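Local coordinates for DNA topoisomerase 2-associated protein PAT1 (Saccharomyces cerevisiae, PDB 5LMG) that activates mRNA decapping and represses translation, its C-terminal domain binding the Dcp2 decapping enzyme directly and also interacting with the Xrn1 exonuclease, at residues R111-N114 / F115-K118; Q120-K123 / I124-I128; D76-A79 / M80-L84. The protein carries 2 engineered substitutions. All coordinates share one frame; numbering follows the deposited sequence.

Contact 1: R111-N114 / F115-K118; sequences RIFN and FLDK. With MG (magnesium ion), chain N.
Phe115 brings one ring edge to the carbonyl of Arg111: its CD2 lies 3.4 Å from Arg111 O, and the oxygen sits near the plane of the ring. The torsion responsible is chi1 of -62°, which puts CG beside the residue's own N and opposite its carbonyl carbon, folding the ring back along the last turn of helix 103-114. Phe115 N donates to Ile112 O at 3.1 Å with an N-H...O angle of 154°. This bond runs from residue i+3 back to i, as the chain leaves the helix in a turn. On the same carbonyl, Leu116 CG rests 3.4 Å from Ile112 O, while Leu116 CD1 meets Ile112 CG2 at 3.6 Å, the two side chains running alongside each other.

Further out, helix 48-70 covers Phe115 through Leu65, Met80 packs on Phe115, Ile112 and Leu116, and Glu66 forms a salt bridge with Arg111. Replacing Phe115 by an alanine would probably leave Leu65 and Met80 without their aromatic partner and take the ring edge from the Arg111 carbonyl.

Past the turn, Asp117 is the N-cap of helix 118-130. Its OD1 caps a backbone N of the first helical turn, and Gln120 OE1 accepts from Asp117 N in return, consistent with a capping box. The other oxygen, OD2, binds the magnesium ion at 2.2 Å, whereas water 1, also on the metal, donates to Asp117 OD1 at 2.9 Å. One carboxylate thus divides its work, OD2 ligating the metal and OD1 serving water and helix end, and the adjacent cation and helix N terminus are both likely to stabilise its negative charge.

Contact 2: Q120-K123 / I124-I128; sequences QKLK and ILQKI
Lys123, Leu122 and Ile124 bury the most surface here, all on one continuous alpha-helix, 118-130, in a predominantly helical domain whose sequence family belongs to the TPR clan. Evidence for the helix is the unbroken run of bonds from residue i+4 back to i: Ile124 N to Gln120 O, Leu125 N to Lys121 O, Gln126 N to Leu122 O at 2.9 Å and Lys127 N to Lys123 O at 3.0 Å.

Ile124 faces inward. Its CG1 leans on Gln120 O at 3.6 Å, and its outer branch is buried against Trp81, Phe113 and Leu116, so this residue joins the helix to its neighbours 78-82 and 103-114. Leu125 likewise meets Phe113, and both it and Leu122 pack on Phe171 of helix 151-174, Leu125 on Ile168 as well.

Lys123 is partly exposed on the helix surface. Its aliphatic chain packs on Trp81, and NZ makes a long, weak ion pair with Asp87. The backbone of Lys123 also serves the next turn: its O receives Lys127 N and carries Lys127 CB at 3.5 Å, while its CA lies 3.6 Å from Gln126 OE1.

Leu122, itself buried, carries the closest side-chain pairing between the two halves. CG stands opposite the backbone N (chi1 -159°), which sends the isobutyl group up the helix toward Gln126, whose chain extends straight beyond CG. The flat amide of Gln126 is therefore met broadside: Leu122 CD1 sits almost directly over its face, 3.6 Å from Gln126 CD and 3.5 Å from Gln126 NE2.

Contact 3: D76-A79 / M80-L84; sequences DSTA and MWEAL
Asp76 OD1 is gripped twice by Thr78. The hydroxyl OG1 donates at 2.7 Å to the syn lone pair of Asp76 OD1, and Thr78 N donates at 3.2 Å to the same oxygen, nearly along its C-O axis, with an N-H...O angle of 160°. Both donors reach one acceptor because Thr78 OG1 stands beside its own backbone N and opposite the carbonyl carbon (chi1 -56°).

That torsion turns the methyl group the other way, alongside Glu82, where Thr78 CG2 touches Glu82 OE2 at 3.4 Å. The backbones of the same pair are joined by Glu82 N to Thr78 O at 2.9 Å, and Trp81 N bonds to Ser77 O at 3.0 Å, nearly straight at 168°.

Ser77 holds the N-cap position, yet its OG binds Phe115 O instead of capping. Water 3 accepts from Met80 N at 2.8 Å and donates to Asp76 O at 2.9 Å. Met80 and Trp81 turn inward, Met80 onto Ile62 and Leu65 of helix 48-70, Trp81 onto helix 118-130. The pattern is that of an Asx turn leading into a short helix, with a water linking Met80 N, in the first turn, to the carbonyl of Asp76 just ahead of the N-cap.

From the N terminus, contact 3 comes first and holds the start of the short helix 78-82; contact 1 then closes the turn between helices 103-114 and 118-130, and contact 2 follows within helix 118-130. All three are local and in series, so none nests within or crosses another. They meet in space nonetheless: Leu116 CD2 of contact 1 lies 3.7 Å from Trp81 CE3 of contact 3, and Leu116 CD1 lies 3.6 Å from Ile124 CD1 of contact 2. Leu116 thereby links the three, while Gln120 NE2 packs on Trp81 CG. Together with helix 48-70, they tie the N-terminal helices into one cluster, with the magnesium ion at its edge.

Contact 1: R111-N114 / F115-K118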
loop_
_atom_site.group_PDB
_atom_site.type_symbol
_atom_site.label_atom_id
_atom_site.label_comp_id
_atom_site.label_asym_id
_atom_site.label_seq_id
_atom_site.Cartn_x
_atom_site.Cartn_y
_atom_site.Cartn_z
ATOM N N ARG A 111 -13.581 5.281 15.019
ATOM C CA ARG A 111 -14.706 5.722 15.841
ATOM C C ARG A 111 -15.738 6.486 15.016
ATOM O O ARG A 111 -16.939 6.292 15.221
ATOM C CB ARG A 111 -14.213 6.539 17.034
ATOM C CG ARG A 111 -13.408 5.694 18.016
ATOM C CD ARG A 111 -12.456 6.550 18.825
ATOM N NE ARG A 111 -13.167 7.388 19.793
ATOM C CZ ARG A 111 -12.612 8.387 20.467
ATOM N NH1 ARG A 111 -11.332 8.687 20.287
ATOM N NH2 ARG A 111 -13.332 9.098 21.322
ATOM N N ILE A 112 -15.270 7.313 14.052
ATOM C CA ILE A 112 -16.119 8.031 13.093
ATOM C C ILE A 112 -16.968 7.004 12.305
ATOM O O ILE A 112 -18.192 7.164 12.191
ATOM C CB ILE A 112 -15.262 8.933 12.145
ATOM C CG1 ILE A 112 -14.726 10.180 12.886
ATOM C CG2 ILE A 112 -16.057 9.331 10.876
ATOM C CD1 ILE A 112 -13.750 11.043 12.065
ATOM N N PHE A 113 -16.300 5.933 11.798
ATOM C CA PHE A 113 -16.913 4.869 11.000
ATOM C C PHE A 113 -17.975 4.079 11.750
ATOM O O PHE A 113 -18.903 3.582 11.112
ATOM C CB PHE A 113 -15.845 3.953 10.383
ATOM C CG PHE A 113 -15.410 4.436 9.015
ATOM C CD1 PHE A 113 -14.846 5.700 8.849
ATOM C CD2 PHE A 113 -15.593 3.642 7.889
ATOM C CE1 PHE A 113 -14.480 6.158 7.583
ATOM C CE2 PHE A 113 -15.212 4.098 6.624
ATOM C CZ PHE A 113 -14.666 5.353 6.478
ATOM N N ASN A 114 -17.908 4.032 13.096
ATOM C CA ASN A 114 -18.941 3.375 13.897
ATOM C C ASN A 114 -20.307 4.080 13.793
ATOM O O ASN A 114 -21.329 3.425 13.990
ATOM C CB ASN A 114 -18.519 3.291 15.372
ATOM C CG ASN A 114 -17.420 2.303 15.663
ATOM O OD1 ASN A 114 -17.160 1.359 14.903
ATOM N ND2 ASN A 114 -16.763 2.486 16.799
ATOM N N PHE A 115 -20.327 5.401 13.504
ATOM C CA PHE A 115 -21.568 6.189 13.459
ATOM C C PHE A 115 -22.020 6.628 12.054
ATOM O O PHE A 115 -22.958 7.418 11.942
ATOM C CB PHE A 115 -21.458 7.409 14.404
ATOM C CG PHE A 115 -21.283 7.020 15.853
ATOM C CD1 PHE A 115 -22.378 6.665 16.631
ATOM C CD2 PHE A 115 -20.013 6.950 16.422
ATOM C CE1 PHE A 115 -22.212 6.269 17.964
ATOM C CE2 PHE A 115 -19.847 6.546 17.750
ATOM C CZ PHE A 115 -20.946 6.214 18.516
ATOM N N LEU A 116 -21.399 6.095 10.993
ATOM C CA LEU A 116 -21.767 6.435 9.617
ATOM C C LEU A 116 -22.468 5.298 8.894
ATOM O O LEU A 116 -22.294 4.134 9.259
ATOM C CB LEU A 116 -20.531 6.847 8.800
ATOM C CG LEU A 116 -19.711 8.044 9.268
ATOM C CD1 LEU A 116 -18.485 8.185 8.422
ATOM C CD2 LEU A 116 -20.525 9.335 9.254
ATOM N N ASP A 117 -23.240 5.636 7.844
ATOM C CA ASP A 117 -23.885 4.633 7.001
ATOM C C ASP A 117 -22.998 4.363 5.772
ATOM O O ASP A 117 -21.933 4.986 5.650
ATOM C CB ASP A 117 -25.348 4.997 6.644
ATOM C CG ASP A 117 -25.579 6.215 5.758
ATOM O OD1 ASP A 117 -24.618 6.677 5.112
ATOM O OD2 ASP A 117 -26.726 6.680 5.689
ATOM N N LYS A 118 -23.417 3.432 4.889
ATOM C CA LYS A 118 -22.665 3.007 3.709
ATOM C C LYS A 118 -22.278 4.161 2.760
ATOM O O LYS A 118 -21.094 4.289 2.422
ATOM C CB LYS A 118 -23.420 1.888 2.963
ATOM C CG LYS A 118 -22.627 1.226 1.832
ATOM C CD LYS A 118 -23.513 0.282 1.030
ATOM C CE LYS A 118 -23.057 0.157 -0.404
ATOM N NZ LYS A 118 -23.792 -0.911 -1.135
HETATM MG MG MG N . -27.663 8.205 4.483
HETATM O O HOH W 1 -25.849 8.633 3.429
HETATM O O HOH W 2 -27.170 9.870 6.008
#

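Contact 2: Q120-K123 / I124-I128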
loop_
_atom_site.group_PDB
_atom_site.type_symbol
_atom_site.label_atom_id
_atom_site.label_comp_id
_atom_site.label_asym_id
_atom_site.label_seq_id
_atom_site.Cartn_x
_atom_site.Cartn_y
_atom_site.Cartn_z
ATOM N N GLN A 120 -22.149 7.425 3.309
ATOM C CA GLN A 120 -21.272 8.383 3.995
ATOM C C GLN A 120 -19.821 7.872 3.971
ATOM O O GLN A 120 -18.915 8.628 3.606
ATOM C CB GLN A 120 -21.740 8.627 5.441
ATOM C CG GLN A 120 -22.949 9.554 5.545
ATOM C CD GLN A 120 -23.466 9.644 6.959
ATOM O OE1 GLN A 120 -23.511 8.658 7.700
ATOM N NE2 GLN A 120 -23.868 10.835 7.369
ATOM N N LYS A 121 -19.626 6.572 4.300
ATOM C CA LYS A 121 -18.340 5.876 4.287
ATOM C C LYS A 121 -17.762 5.858 2.850
ATOM O O LYS A 121 -16.561 6.043 2.672
ATOM C CB LYS A 121 -18.500 4.438 4.806
ATOM C CG LYS A 121 -18.808 4.310 6.291
ATOM C CD LYS A 121 -19.130 2.860 6.636
ATOM C CE LYS A 121 -19.391 2.663 8.104
ATOM N NZ LYS A 121 -19.668 1.237 8.414
ATOM N N LEU A 122 -18.628 5.623 1.836
ATOM C CA LEU A 122 -18.239 5.604 0.425
ATOM C C LEU A 122 -17.784 7.001 -0.018
ATOM O O LEU A 122 -16.771 7.109 -0.706
ATOM C CB LEU A 122 -19.393 5.061 -0.448
ATOM C CG LEU A 122 -19.101 4.494 -1.858
ATOM C CD1 LEU A 122 -19.474 5.469 -2.931
ATOM C CD2 LEU A 122 -17.689 3.945 -2.025
ATOM N N LYS A 123 -18.476 8.067 0.450
ATOM C CA LYS A 123 -18.118 9.469 0.167
ATOM C C LYS A 123 -16.724 9.835 0.714
ATOM O O LYS A 123 -15.993 10.594 0.070
ATOM C CB LYS A 123 -19.169 10.433 0.723
ATOM C CG LYS A 123 -20.348 10.656 -0.212
ATOM C CD LYS A 123 -21.357 11.622 0.410
ATOM C CE LYS A 123 -22.566 11.855 -0.464
ATOM N NZ LYS A 123 -22.246 12.702 -1.646
ATOM N N ILE A 124 -16.357 9.276 1.878
ATOM C CA ILE A 124 -15.039 9.468 2.502
ATOM C C ILE A 124 -13.955 8.831 1.615
ATOM O O ILE A 124 -12.976 9.503 1.293
ATOM C CB ILE A 124 -15.002 8.973 3.973
ATOM C CG1 ILE A 124 -15.784 9.968 4.887
ATOM C CG2 ILE A 124 -13.548 8.751 4.463
ATOM C CD1 ILE A 124 -15.945 9.599 6.342
ATOM N N LEU A 125 -14.161 7.560 1.197
ATOM C CA LEU A 125 -13.246 6.814 0.325
ATOM C C LEU A 125 -13.078 7.548 -1.020
ATOM O O LEU A 125 -11.945 7.716 -1.479
ATOM C CB LEU A 125 -13.746 5.376 0.081
ATOM C CG LEU A 125 -13.829 4.312 1.206
ATOM C CD1 LEU A 125 -13.129 3.037 0.791
ATOM C CD2 LEU A 125 -13.364 4.802 2.580
ATOM N N GLN A 126 -14.203 8.019 -1.621
ATOM C CA GLN A 126 -14.224 8.789 -2.875
ATOM C C GLN A 126 -13.364 10.051 -2.728
ATOM O O GLN A 126 -12.548 10.320 -3.603
ATOM C CB GLN A 126 -15.659 9.180 -3.281
ATOM C CG GLN A 126 -16.480 8.028 -3.863
ATOM C CD GLN A 126 -17.910 8.405 -4.192
ATOM O OE1 GLN A 126 -18.608 9.081 -3.427
ATOM N NE2 GLN A 126 -18.412 7.886 -5.296
ATOM N N LYS A 127 -13.519 10.792 -1.604
ATOM C CA LYS A 127 -12.745 12.000 -1.308
ATOM C C LYS A 127 -11.239 11.687 -1.246
ATOM O O LYS A 127 -10.458 12.361 -1.920
ATOM C CB LYS A 127 -13.216 12.643 0.018
ATOM C CG LYS A 127 -12.680 14.057 0.267
ATOM C CD LYS A 127 -13.573 15.120 -0.355
ATOM C CE LYS A 127 -12.982 15.730 -1.596
ATOM N NZ LYS A 127 -13.988 16.543 -2.316
ATOM N N ILE A 128 -10.852 10.655 -0.458
ATOM C CA ILE A 128 -9.467 10.197 -0.277
ATOM C C ILE A 128 -8.819 9.880 -1.638
ATOM O O ILE A 128 -7.757 10.424 -1.931
ATOM C CB ILE A 128 -9.360 9.012 0.739
ATOM C CG1 ILE A 128 -9.735 9.458 2.182
ATOM C CG2 ILE A 128 -7.957 8.352 0.697
ATOM C CD1 ILE A 128 -9.892 8.304 3.216
#

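Contact 3: D76-A79 / M80-L84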
loop_
_atom_site.group_PDB
_atom_site.type_symbol
_atom_site.label_atom_id
_atom_site.label_comp_id
_atom_site.label_asym_id
_atom_site.label_seq_id
_atom_site.Cartn_x
_atom_site.Cartn_y
_atom_site.Cartn_z
ATOM N N ASP A 76 -27.822 10.751 17.024
ATOM C CA ASP A 76 -27.982 11.513 15.789
ATOM C C ASP A 76 -26.589 11.970 15.360
ATOM O O ASP A 76 -25.990 12.830 16.010
ATOM C CB ASP A 76 -28.948 12.707 15.987
ATOM C CG ASP A 76 -29.444 13.350 14.697
ATOM O OD1 ASP A 76 -28.668 13.399 13.717
ATOM O OD2 ASP A 76 -30.610 13.816 14.673
ATOM N N SER A 77 -26.071 11.363 14.283
ATOM C CA SER A 77 -24.729 11.615 13.747
ATOM C C SER A 77 -24.637 12.768 12.719
ATOM O O SER A 77 -23.576 12.944 12.119
ATOM C CB SER A 77 -24.154 10.329 13.158
ATOM O OG SER A 77 -24.936 9.894 12.059
ATOM N N THR A 78 -25.724 13.555 12.529
ATOM C CA THR A 78 -25.771 14.686 11.580
ATOM C C THR A 78 -24.694 15.746 11.872
ATOM O O THR A 78 -23.976 16.147 10.953
ATOM C CB THR A 78 -27.189 15.307 11.543
ATOM O OG1 THR A 78 -28.129 14.288 11.213
ATOM C CG2 THR A 78 -27.314 16.453 10.548
ATOM N N ALA A 79 -24.609 16.210 13.137
ATOM C CA ALA A 79 -23.643 17.218 13.578
ATOM C C ALA A 79 -22.199 16.747 13.367
ATOM O O ALA A 79 -21.377 17.536 12.899
ATOM C CB ALA A 79 -23.885 17.583 15.033
ATOM N N MET A 80 -21.908 15.447 13.644
ATOM C CA MET A 80 -20.572 14.873 13.448
ATOM C C MET A 80 -20.215 14.832 11.949
ATOM O O MET A 80 -19.102 15.241 11.583
ATOM C CB MET A 80 -20.470 13.477 14.092
ATOM C CG MET A 80 -19.068 12.860 14.017
ATOM S SD MET A 80 -18.789 11.863 12.524
ATOM C CE MET A 80 -19.723 10.392 12.926
ATOM N N TRP A 81 -21.151 14.324 11.097
ATOM C CA TRP A 81 -20.968 14.249 9.647
ATOM C C TRP A 81 -20.682 15.644 9.075
ATOM O O TRP A 81 -19.723 15.798 8.326
ATOM C CB TRP A 81 -22.178 13.585 8.938
ATOM C CG TRP A 81 -22.122 13.675 7.433
ATOM C CD1 TRP A 81 -22.866 14.497 6.636
ATOM C CD2 TRP A 81 -21.211 12.987 6.557
ATOM N NE1 TRP A 81 -22.508 14.330 5.315
ATOM C CE2 TRP A 81 -21.490 13.416 5.238
ATOM C CE3 TRP A 81 -20.189 12.039 6.758
ATOM C CZ2 TRP A 81 -20.792 12.927 4.125
ATOM C CZ3 TRP A 81 -19.517 11.537 5.650
ATOM C CH2 TRP A 81 -19.816 11.982 4.353
ATOM N N GLU A 82 -21.473 16.652 9.486
ATOM C CA GLU A 82 -21.310 18.043 9.051
ATOM C C GLU A 82 -19.964 18.647 9.486
ATOM O O GLU A 82 -19.359 19.386 8.710
ATOM C CB GLU A 82 -22.487 18.911 9.515
ATOM C CG GLU A 82 -23.714 18.781 8.627
ATOM C CD GLU A 82 -24.833 19.751 8.954
ATOM O OE1 GLU A 82 -24.675 20.963 8.681
ATOM O OE2 GLU A 82 -25.882 19.295 9.464
ATOM N N ALA A 83 -19.469 18.280 10.689
ATOM C CA ALA A 83 -18.178 18.737 11.231
ATOM C C ALA A 83 -16.950 18.186 10.459
ATOM O O ALA A 83 -15.838 18.673 10.666
ATOM C CB ALA A 83 -18.078 18.392 12.711
ATOM N N LEU A 84 -17.158 17.205 9.555
ATOM C CA LEU A 84 -16.107 16.587 8.733
ATOM C C LEU A 84 -15.779 17.342 7.425
ATOM O O LEU A 84 -14.685 17.158 6.879
ATOM C CB LEU A 84 -16.429 15.113 8.424
ATOM C CG LEU A 84 -16.443 14.098 9.567
ATOM C CD1 LEU A 84 -16.904 12.746 9.061
ATOM C CD2 LEU A 84 -15.068 13.942 10.203
HETATM O O HOH W 3 -23.480 14.115 15.582
#